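Local atomic coordinates of mandelate racemase / muconate lactonizing enzyme (Burkholderia pseudomallei, PDB entry 2POD), a protein that is of unknown specific function but belongs to the enolase superfamily, binds a metal ion in its barrel domain and may be a lyase. Residues B[17-22]-B[33-38]; B[41-46]-B[82-87]. All blocks are in the same frame, centred on the assembly; numbering follows the deposited sequence.

Contact 1: B[17-22]-B[33-38]; sequences PNLLWV and LGETFY
L20 and T36 exchange two backbone hydrogen bonds, L20 N to T36 O and T36 N to L20 O, both 2.9 Å, toward the open end of the β hairpin that strands 19-26 and 31-37 form in the N-terminal domain. V22 and G34 make the second such antiparallel pair, with G34 N held 2.7 Å from V22 O. In the return bond V22 N stands well above the plane of the G34 carbonyl. W21-E35, between them, and L19-F37, beyond L20-T36, are the non-hydrogen-bonded pairs.

Among the side chains, the main polar bond joins W21 and E35, which run side by side. The indole NE1 donates to E35 OE2 at 2.9 Å, using the carboxylate's anti lone pair. The bond is bent, 138° at the hydrogen, and OE2 sits somewhat out of the indole plane. With CG anti to its backbone N (chi1 -160°), E35 lays CG 3.6 Å from W21 CD1, and the extended chain beyond carries the carboxylate on to NE1. L19 CD1 abuts the same carboxylate, 3.7 Å from OE2.

Van der Waals contacts line both faces. N18 CB lies over one face of the F37 ring, 3.8 Å from its centroid, a CH-pi contact, while L19 CD1 meets that ring at its edge. The polar amide of N18 stands at the edge of the Y38 ring, the two planes 79° apart. On the other side, L20 CD2 touches T36 CG2 at 3.9 Å, and helices 40-55 and 81-101 pack against this surface.

E35 is thus a buried acid with several donors: besides W21, the backbone N atoms of V328 and V329 bind OE2 and OE1. Three N-H groups on one carboxylate would probably favour its ionised form and fix its rotation.

Contact 2: B[41-46]-B[82-87]; sequences CSAEAY and EMRGNS
Y46 lays its ring against the first turn of helix 81-101, where the α-helical part of the enolase-type N-terminal capping domain brings two helices together. The short segments cross at -69° with their axes 8.1 Å apart. E82 CA lies over the centre of the tyrosine ring, 3.6 Å from the centroid and almost on its normal, a CH-pi contact. From there E82 bends at chi2 and crosses the ring at about a right angle; its CG rests 3.6 Å from Y46 CD2. The carboxylate passes on to the second subunit, pairing in a salt bridge between chains with R84 of that subunit.

G85 meets the rim of the same ring, its CA 4.1 Å from Y46 CD1. With no side chain at G85, the helices come close here: the CA atoms of A43 and G85 are 4.9 Å apart, and A43 CB packs on the G85 backbone.

R84 reaches toward the start of helix 40-55, its chain bent at chi3. S42 OG is at the edge of the guanidinium, near its plane and 3.2 Å from R84 NH1. Both groups are hydrogen-bonded to G39 O, and R84 NH2 also reaches A79 O and E82 of the second subunit, which pins the guanidinium.

Y46 has CG anti to its backbone N (chi1 160°), which carries the phenol across to N86. There ring and amide planes stand 72° apart, N86 ND2 is engaged by L70 O, and the hydroxyl donates to the amide oxygen, Y46 OH to N86 OD1 2.5 Å.

Contact 1 and contact 2 are two layers of the N-terminal domain, sheet and helices, with centres about 9 Å apart. Strand 31-37 runs on into helix 40-55, so the hairpin closes before the helix pair begins. R84 is the main bridge: its CB lies 3.4 Å from OG1 of T36, whose hydroxyl is hydrogen-bonded to S297 O, and its NE comes within 3.0 Å of Y38 O. L20 CD2 packs against the backbone at E44 N, 3.8 Å away. The sodium ion bound by E220, E246 and E272 in the barrel is nearer contact 1, about 8 Å from the Y38 side chain against about 13 Å from that of R84. Both contacts also touch the second subunit.

Contact 1: B[17-22]-B[33-38]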
# COMPACT_ATOMS: atom_id res chain seq x y z
N PRO B 17 -34.39 -18.33 -28.76
CA PRO B 17 -35.01 -18.12 -27.45
C PRO B 17 -34.17 -17.32 -26.43
O PRO B 17 -34.71 -16.87 -25.42
CB PRO B 17 -35.28 -19.54 -26.94
CG PRO B 17 -34.26 -20.39 -27.63
CD PRO B 17 -33.97 -19.74 -28.96
N ASN B 18 -32.89 -17.12 -26.71
CA ASN B 18 -32.07 -16.21 -25.90
C ASN B 18 -32.28 -14.73 -26.21
O ASN B 18 -31.91 -13.86 -25.42
CB ASN B 18 -30.59 -16.57 -26.01
CG ASN B 18 -30.23 -17.83 -25.27
OD1 ASN B 18 -29.44 -18.64 -25.76
ND2 ASN B 18 -30.78 -18.01 -24.07
N LEU B 19 -32.88 -14.46 -27.37
CA LEU B 19 -32.94 -13.12 -27.93
C LEU B 19 -34.17 -12.36 -27.44
O LEU B 19 -35.26 -12.91 -27.35
CB LEU B 19 -32.95 -13.19 -29.46
CG LEU B 19 -32.87 -11.97 -30.36
CD1 LEU B 19 -31.55 -11.22 -30.21
CD2 LEU B 19 -33.02 -12.45 -31.78
N LEU B 20 -33.97 -11.09 -27.11
CA LEU B 20 -35.09 -10.22 -26.79
C LEU B 20 -34.99 -8.91 -27.55
O LEU B 20 -33.98 -8.23 -27.47
CB LEU B 20 -35.19 -9.99 -25.28
CG LEU B 20 -36.24 -9.00 -24.75
CD1 LEU B 20 -37.64 -9.56 -24.93
CD2 LEU B 20 -35.98 -8.69 -23.29
N TRP B 21 -36.04 -8.58 -28.30
CA TRP B 21 -36.20 -7.23 -28.83
C TRP B 21 -37.15 -6.41 -27.98
O TRP B 21 -38.05 -6.95 -27.36
CB TRP B 21 -36.68 -7.26 -30.27
CG TRP B 21 -35.66 -7.77 -31.20
CD1 TRP B 21 -34.39 -7.31 -31.36
CD2 TRP B 21 -35.81 -8.85 -32.13
NE1 TRP B 21 -33.73 -8.03 -32.32
CE2 TRP B 21 -34.58 -8.98 -32.81
CE3 TRP B 21 -36.87 -9.71 -32.45
CZ2 TRP B 21 -34.38 -9.95 -33.81
CZ3 TRP B 21 -36.66 -10.67 -33.44
CH2 TRP B 21 -35.43 -10.78 -34.10
N VAL B 22 -36.89 -5.10 -27.92
CA VAL B 22 -37.78 -4.15 -27.26
C VAL B 22 -38.05 -2.99 -28.20
O VAL B 22 -37.15 -2.50 -28.88
CB VAL B 22 -37.18 -3.60 -25.93
CG1 VAL B 22 -38.23 -2.81 -25.16
CG2 VAL B 22 -36.67 -4.72 -25.06
N LEU B 33 -35.64 0.90 -31.37
CA LEU B 33 -35.37 -0.53 -31.28
C LEU B 33 -34.25 -0.83 -30.29
O LEU B 33 -33.12 -0.34 -30.43
CB LEU B 33 -34.99 -1.10 -32.64
CG LEU B 33 -35.61 -2.41 -33.13
CD1 LEU B 33 -34.76 -2.96 -34.26
CD2 LEU B 33 -35.86 -3.47 -32.03
N GLY B 34 -34.57 -1.65 -29.29
CA GLY B 34 -33.57 -2.20 -28.38
C GLY B 34 -33.44 -3.71 -28.50
O GLY B 34 -34.27 -4.38 -29.12
N GLU B 35 -32.38 -4.23 -27.90
CA GLU B 35 -32.10 -5.66 -27.91
C GLU B 35 -31.32 -6.05 -26.66
O GLU B 35 -30.51 -5.26 -26.17
CB GLU B 35 -31.28 -6.01 -29.14
CG GLU B 35 -31.30 -7.46 -29.55
CD GLU B 35 -30.40 -7.72 -30.72
OE1 GLU B 35 -29.17 -7.61 -30.56
OE2 GLU B 35 -30.90 -8.00 -31.82
N THR B 36 -31.55 -7.27 -26.17
CA THR B 36 -30.59 -7.95 -25.30
C THR B 36 -30.61 -9.47 -25.45
O THR B 36 -31.51 -10.03 -26.07
CB THR B 36 -30.78 -7.56 -23.81
OG1 THR B 36 -29.70 -8.09 -23.03
CG2 THR B 36 -32.11 -8.07 -23.27
N PHE B 37 -29.60 -10.14 -24.88
CA PHE B 37 -29.36 -11.55 -25.11
C PHE B 37 -29.13 -12.31 -23.80
O PHE B 37 -28.63 -11.73 -22.83
CB PHE B 37 -28.16 -11.71 -26.04
CG PHE B 37 -28.16 -12.99 -26.84
CD1 PHE B 37 -28.89 -13.09 -28.03
CD2 PHE B 37 -27.40 -14.09 -26.43
CE1 PHE B 37 -28.87 -14.27 -28.78
CE2 PHE B 37 -27.37 -15.27 -27.18
CZ PHE B 37 -28.11 -15.36 -28.36
N TYR B 38 -29.50 -13.59 -23.80
CA TYR B 38 -29.67 -14.43 -22.60
C TYR B 38 -30.80 -14.02 -21.67
O TYR B 38 -31.08 -12.84 -21.52
CB TYR B 38 -28.37 -14.64 -21.81
CG TYR B 38 -27.25 -15.28 -22.60
CD1 TYR B 38 -27.49 -16.39 -23.43
CD2 TYR B 38 -25.96 -14.79 -22.53
CE1 TYR B 38 -26.45 -16.97 -24.15
CE2 TYR B 38 -24.92 -15.36 -23.25
CZ TYR B 38 -25.17 -16.45 -24.06
OH TYR B 38 -24.14 -17.01 -24.77

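Contact 2: B[41-46]-B[82-87]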
# COMPACT_ATOMS: atom_id res chain seq x y z
N CYS B 41 -36.86 -14.19 -20.99
CA CYS B 41 -38.09 -14.15 -20.20
C CYS B 41 -37.96 -13.36 -18.91
O CYS B 41 -38.93 -12.74 -18.48
CB CYS B 41 -38.58 -15.56 -19.86
SG CYS B 41 -39.16 -16.48 -21.27
N SER B 42 -36.78 -13.39 -18.29
CA SER B 42 -36.57 -12.68 -17.03
C SER B 42 -36.36 -11.19 -17.25
O SER B 42 -36.89 -10.36 -16.49
CB SER B 42 -35.45 -13.31 -16.21
OG SER B 42 -34.20 -13.26 -16.87
N ALA B 43 -35.61 -10.85 -18.30
CA ALA B 43 -35.49 -9.46 -18.75
C ALA B 43 -36.82 -8.85 -19.21
O ALA B 43 -37.13 -7.71 -18.84
CB ALA B 43 -34.41 -9.33 -19.83
N GLU B 44 -37.59 -9.61 -19.98
CA GLU B 44 -38.94 -9.19 -20.40
C GLU B 44 -39.86 -8.96 -19.20
O GLU B 44 -40.55 -7.94 -19.12
CB GLU B 44 -39.56 -10.20 -21.38
CG GLU B 44 -41.05 -10.00 -21.64
CD GLU B 44 -41.64 -11.01 -22.60
OE1 GLU B 44 -41.84 -10.66 -23.79
OE2 GLU B 44 -41.91 -12.15 -22.16
N ALA B 45 -39.86 -9.91 -18.27
CA ALA B 45 -40.71 -9.82 -17.09
C ALA B 45 -40.38 -8.61 -16.24
O ALA B 45 -41.29 -7.96 -15.71
CB ALA B 45 -40.65 -11.10 -16.28
N TYR B 46 -39.09 -8.30 -16.12
CA TYR B 46 -38.61 -7.09 -15.44
C TYR B 46 -39.11 -5.80 -16.11
O TYR B 46 -39.56 -4.88 -15.43
CB TYR B 46 -37.07 -7.07 -15.35
CG TYR B 46 -36.52 -5.68 -15.11
CD1 TYR B 46 -35.95 -4.94 -16.15
CD2 TYR B 46 -36.61 -5.09 -13.85
CE1 TYR B 46 -35.47 -3.66 -15.94
CE2 TYR B 46 -36.13 -3.81 -13.63
CZ TYR B 46 -35.56 -3.11 -14.67
OH TYR B 46 -35.09 -1.84 -14.44
N GLU B 82 -32.63 -7.31 -14.60
CA GLU B 82 -32.77 -5.86 -14.47
C GLU B 82 -31.79 -5.09 -15.38
O GLU B 82 -32.21 -4.20 -16.13
CB GLU B 82 -32.59 -5.44 -13.01
CG GLU B 82 -33.64 -6.00 -12.03
CD GLU B 82 -33.31 -7.38 -11.46
OE1 GLU B 82 -32.31 -8.01 -11.88
OE2 GLU B 82 -34.06 -7.85 -10.58
N MSE B 83 -30.51 -5.45 -15.31
CA MSE B 83 -29.45 -4.76 -16.06
C MSE B 83 -29.57 -4.92 -17.57
O MSE B 83 -29.33 -3.98 -18.31
CB MSE B 83 -28.07 -5.25 -15.60
CG MSE B 83 -26.89 -4.50 -16.18
SE MSE B 83 -26.78 -2.61 -15.70
CE MSE B 83 -27.07 -2.70 -13.78
N ARG B 84 -29.92 -6.12 -18.01
CA ARG B 84 -30.12 -6.40 -19.44
C ARG B 84 -31.39 -5.72 -19.98
O ARG B 84 -31.41 -5.25 -21.12
CB ARG B 84 -30.16 -7.91 -19.69
CG ARG B 84 -28.86 -8.64 -19.38
CD ARG B 84 -28.88 -10.10 -19.88
NE ARG B 84 -30.11 -10.80 -19.54
CZ ARG B 84 -30.34 -11.43 -18.39
NH1 ARG B 84 -31.51 -12.03 -18.19
NH2 ARG B 84 -29.42 -11.48 -17.44
N GLY B 85 -32.43 -5.67 -19.15
CA GLY B 85 -33.67 -4.99 -19.50
C GLY B 85 -33.45 -3.50 -19.67
O GLY B 85 -33.87 -2.91 -20.67
N ASN B 86 -32.77 -2.91 -18.69
CA ASN B 86 -32.35 -1.51 -18.75
C ASN B 86 -31.52 -1.19 -19.98
O ASN B 86 -31.74 -0.17 -20.63
CB ASN B 86 -31.60 -1.12 -17.48
CG ASN B 86 -32.50 -1.03 -16.27
OD1 ASN B 86 -33.73 -0.95 -16.40
ND2 ASN B 86 -31.91 -1.06 -15.08
N SER B 87 -30.58 -2.07 -20.30
CA SER B 87 -29.70 -1.86 -21.43
C SER B 87 -30.42 -1.89 -22.78
O SER B 87 -30.15 -1.06 -23.65
CB SER B 87 -28.55 -2.84 -21.41
OG SER B 87 -27.99 -2.95 -20.13